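Local coordinates for protein carbohydrate kinase, FGGY (Rhodospirillum rubrum, PDB 3IFR) that probably phosphorylates D-xylulose, as a sugar kinase of the FGGY family with the actin-like ATPase fold, at residues V82-D94 and A156-M169. Numbering follows the deposited sequence.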
# COMPACT_ATOMS: atom_id res chain seq x y z
N VAL A 82 10.13 10.40 -6.29
CA VAL A 82 9.37 9.42 -7.05
C VAL A 82 8.91 8.28 -6.14
O VAL A 82 9.73 7.65 -5.46
CB VAL A 82 10.23 8.84 -8.19
CG1 VAL A 82 9.41 7.88 -9.04
CG2 VAL A 82 10.80 9.96 -9.08
N THR A 83 7.62 7.97 -6.19
CA THR A 83 7.05 6.82 -5.51
C THR A 83 6.38 5.92 -6.61
O THR A 83 6.30 6.30 -7.79
CB THR A 83 6.05 7.32 -4.46
OG1 THR A 83 5.41 6.24 -3.77
CG2 THR A 83 4.97 8.18 -5.12
N GLY A 84 5.94 4.72 -6.21
CA GLY A 84 5.21 3.84 -7.09
C GLY A 84 4.94 2.50 -6.40
O GLY A 84 5.31 2.29 -5.25
N MSE A 85 4.32 1.58 -7.12
CA MSE A 85 4.01 0.27 -6.53
C MSE A 85 5.29 -0.55 -6.22
O MSE A 85 6.33 -0.36 -6.84
CB MSE A 85 3.01 -0.48 -7.42
CG MSE A 85 3.64 -1.39 -8.48
SE MSE A 85 4.73 -0.56 -9.93
CE MSE A 85 3.33 -0.01 -11.23
N LEU A 86 5.21 -1.44 -5.24
CA LEU A 86 6.33 -2.32 -4.92
C LEU A 86 5.80 -3.62 -4.28
O LEU A 86 4.64 -3.70 -3.86
CB LEU A 86 7.32 -1.63 -3.94
CG LEU A 86 6.90 -1.43 -2.47
CD1 LEU A 86 8.07 -0.99 -1.58
CD2 LEU A 86 5.74 -0.42 -2.36
N PRO A 87 6.64 -4.66 -4.24
CA PRO A 87 7.92 -4.67 -4.96
C PRO A 87 7.69 -5.11 -6.41
O PRO A 87 7.17 -6.21 -6.64
CB PRO A 87 8.73 -5.73 -4.23
CG PRO A 87 7.91 -6.14 -3.02
CD PRO A 87 6.49 -5.80 -3.33
N ALA A 88 8.03 -4.26 -7.37
CA ALA A 88 7.98 -4.66 -8.75
C ALA A 88 9.34 -5.28 -8.97
O ALA A 88 10.31 -4.98 -8.24
CB ALA A 88 7.75 -3.46 -9.65
N VAL A 89 9.43 -6.19 -9.93
CA VAL A 89 10.70 -6.79 -10.29
C VAL A 89 11.06 -6.37 -11.70
O VAL A 89 10.41 -6.77 -12.67
CB VAL A 89 10.63 -8.32 -10.23
CG1 VAL A 89 11.90 -8.95 -10.80
CG2 VAL A 89 10.36 -8.80 -8.79
N VAL A 90 12.10 -5.55 -11.79
CA VAL A 90 12.68 -5.07 -13.04
C VAL A 90 14.09 -5.63 -13.16
O VAL A 90 14.88 -5.50 -12.20
CB VAL A 90 12.78 -3.51 -13.01
CG1 VAL A 90 13.41 -2.98 -14.30
CG2 VAL A 90 11.41 -2.93 -12.83
N LEU A 91 14.41 -6.22 -14.33
CA LEU A 91 15.74 -6.80 -14.63
C LEU A 91 16.54 -6.01 -15.69
O LEU A 91 16.11 -5.82 -16.82
CB LEU A 91 15.60 -8.27 -15.07
CG LEU A 91 14.72 -9.05 -14.08
CD1 LEU A 91 14.39 -10.45 -14.52
CD2 LEU A 91 15.40 -9.07 -12.75
N LEU A 92 17.73 -5.55 -15.30
CA LEU A 92 18.62 -4.91 -16.27
C LEU A 92 19.86 -5.76 -16.53
O LEU A 92 20.42 -6.40 -15.63
CB LEU A 92 19.02 -3.48 -15.87
CG LEU A 92 17.89 -2.54 -15.45
CD1 LEU A 92 18.43 -1.17 -15.01
CD2 LEU A 92 16.82 -2.41 -16.57
N ASP A 93 20.28 -5.75 -17.79
CA ASP A 93 21.52 -6.40 -18.17
C ASP A 93 22.72 -5.47 -17.93
O ASP A 93 22.60 -4.41 -17.33
CB ASP A 93 21.42 -6.81 -19.62
CG ASP A 93 21.49 -5.64 -20.58
OD1 ASP A 93 21.41 -5.94 -21.77
OD2 ASP A 93 21.63 -4.45 -20.18
N ASP A 94 23.90 -5.86 -18.39
CA ASP A 94 25.08 -5.11 -17.99
C ASP A 94 25.12 -3.74 -18.64
O ASP A 94 25.82 -2.85 -18.18
CB ASP A 94 26.38 -5.90 -18.23
CG ASP A 94 26.51 -6.41 -19.65
OD1 ASP A 94 25.74 -6.00 -20.55
OD2 ASP A 94 27.40 -7.24 -19.86
N ALA A 156 21.75 -13.21 -17.60
CA ALA A 156 22.12 -11.86 -18.03
C ALA A 156 21.89 -10.75 -17.00
O ALA A 156 22.14 -9.60 -17.32
CB ALA A 156 21.39 -11.51 -19.28
N ILE A 157 21.42 -11.08 -15.79
CA ILE A 157 21.02 -10.06 -14.81
C ILE A 157 22.20 -9.40 -14.14
O ILE A 157 22.96 -10.03 -13.40
CB ILE A 157 20.13 -10.63 -13.68
CG1 ILE A 157 18.79 -11.17 -14.21
CG2 ILE A 157 19.83 -9.55 -12.65
CD1 ILE A 157 18.05 -11.98 -13.22
N ALA A 158 22.32 -8.10 -14.40
CA ALA A 158 23.33 -7.23 -13.79
C ALA A 158 22.71 -6.38 -12.68
O ALA A 158 23.37 -6.03 -11.69
CB ALA A 158 23.93 -6.33 -14.86
N THR A 159 21.44 -6.02 -12.85
CA THR A 159 20.71 -5.22 -11.86
C THR A 159 19.26 -5.68 -11.73
O THR A 159 18.52 -5.85 -12.74
CB THR A 159 20.74 -3.73 -12.25
OG1 THR A 159 22.10 -3.26 -12.32
CG2 THR A 159 19.94 -2.87 -11.28
N VAL A 160 18.84 -5.88 -10.49
CA VAL A 160 17.44 -6.11 -10.20
C VAL A 160 17.00 -4.98 -9.28
O VAL A 160 17.73 -4.61 -8.33
CB VAL A 160 17.21 -7.48 -9.54
CG1 VAL A 160 18.09 -7.65 -8.26
CG2 VAL A 160 15.75 -7.65 -9.19
N CYS A 161 15.84 -4.39 -9.61
CA CYS A 161 15.30 -3.25 -8.89
C CYS A 161 13.78 -3.15 -9.07
O CYS A 161 13.20 -3.97 -9.77
CB CYS A 161 15.98 -1.95 -9.35
SG CYS A 161 15.61 -1.44 -11.04
N GLY A 162 13.17 -2.12 -8.49
CA GLY A 162 11.73 -1.98 -8.51
C GLY A 162 11.37 -0.90 -9.49
O GLY A 162 12.24 -0.39 -10.19
N SER A 163 10.09 -0.52 -9.53
CA SER A 163 9.63 0.36 -10.59
C SER A 163 10.17 1.76 -10.40
O SER A 163 10.83 2.28 -11.27
CB SER A 163 8.11 0.43 -10.59
OG SER A 163 7.68 0.80 -9.30
N TYR A 164 9.90 2.37 -9.26
CA TYR A 164 10.36 3.73 -9.02
C TYR A 164 11.91 3.76 -8.90
O TYR A 164 12.55 4.77 -9.26
CB TYR A 164 9.57 4.44 -7.85
CG TYR A 164 9.61 3.74 -6.48
CD1 TYR A 164 10.73 3.87 -5.62
CD2 TYR A 164 8.57 2.91 -6.08
CE1 TYR A 164 10.78 3.19 -4.39
CE2 TYR A 164 8.60 2.25 -4.87
CZ TYR A 164 9.70 2.38 -4.02
OH TYR A 164 9.72 1.71 -2.81
N ASP A 165 12.53 2.66 -8.46
CA ASP A 165 14.02 2.65 -8.49
C ASP A 165 14.52 2.82 -9.93
O ASP A 165 15.51 3.52 -10.23
CB ASP A 165 14.58 1.34 -7.95
CG ASP A 165 14.12 1.01 -6.54
OD1 ASP A 165 14.15 1.89 -5.66
OD2 ASP A 165 13.77 -0.18 -6.30
N TYR A 166 13.83 2.17 -10.87
CA TYR A 166 14.28 2.24 -12.23
C TYR A 166 14.17 3.68 -12.79
O TYR A 166 15.09 4.20 -13.40
CB TYR A 166 13.52 1.22 -13.08
CG TYR A 166 13.81 1.34 -14.54
CD1 TYR A 166 15.08 1.10 -15.02
CD2 TYR A 166 12.81 1.72 -15.43
CE1 TYR A 166 15.35 1.22 -16.38
CE2 TYR A 166 13.06 1.85 -16.78
CZ TYR A 166 14.33 1.57 -17.25
OH TYR A 166 14.63 1.67 -18.59
N ILE A 167 13.04 4.33 -12.53
CA ILE A 167 12.83 5.69 -12.97
C ILE A 167 13.89 6.59 -12.37
O ILE A 167 14.54 7.33 -13.11
CB ILE A 167 11.40 6.14 -12.57
CG1 ILE A 167 10.37 5.19 -13.19
CG2 ILE A 167 11.14 7.59 -12.99
CD1 ILE A 167 10.35 5.25 -14.75
N ASN A 168 14.10 6.54 -11.05
CA ASN A 168 15.23 7.28 -10.44
C ASN A 168 16.61 7.10 -11.14
O ASN A 168 17.37 8.06 -11.34
CB ASN A 168 15.36 6.93 -8.97
CG ASN A 168 14.35 7.64 -8.11
OD1 ASN A 168 13.96 8.79 -8.39
ND2 ASN A 168 13.94 6.97 -7.00
N MSE A 169 16.94 5.86 -11.50
CA MSE A 169 18.18 5.64 -12.26
C MSE A 169 18.16 6.45 -13.56
O MSE A 169 19.08 7.20 -13.80
CB MSE A 169 18.41 4.16 -12.57
CG MSE A 169 18.31 3.33 -11.34
SE MSE A 169 18.63 1.43 -11.71
CE MSE A 169 18.52 0.64 -9.86
O HOH W 1 12.81 9.86 -5.95
O HOH W 2 8.90 -1.57 -6.97
O HOH W 3 22.82 -2.56 -14.92
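Leu-92 O accepts two backbone N-H groups at once, from Ala-158 N at 2.8 Å and Thr-159 N at 3.0 Å; the first donor lies in the carbonyl plane, the second is tilted 29° from it. Two consecutive residues facing one define a classic beta bulge, here in the two-stranded antiparallel ribbon of 90-92 and 159-161. Leu-92 N returns a nearly straight bond to Thr-159 O (2.7 Å), and Val-90 and Cys-161 form the other hydrogen-bonded pair. On one face Leu-91 CD2 meets Val-160 CG2 at 3.8 Å, the two side chains pointing the same way, with helix 139-149 packed against them. On the other, both methyls of Leu-92 approach the CD1-CE1 side of the Tyr-166 ring.

The chain then passes from the ribbon into helix 163-172, which packs on strand 77-84 of the large mixed sheet in the N-terminal FGGY domain. Gly-162 is its N-cap residue, and Gly-162 N bonds to the anti lone pair of Asp-165 OD2. Tyr-164 lies against the backbone of Thr-83 and Gly-84: with CG between backbone N and carbonyl carbon (chi1 58°), Tyr-164 CD2 comes 3.2 Å from Gly-84 N. Tyr-164 OH, 3.4 Å from Leu-86 CD1, is hydrogen-bonded to Asp-178 OD2. Replacing Tyr-164 by an alanine would probably open a gap beside Gly-84 and Leu-86 and leave Asp-178 without its hydroxyl mate.

Val-82 CG1 packs on Tyr-164 CB, while one water joins Val-82 N to Asn-168 OD1. At the helix start a second water donates to Met-85 O and accepts from Ala-88 N and Ser-163 N, and Ser-163 OG donates to that same Met-85 O at 3.0 Å, in the carbonyl plane.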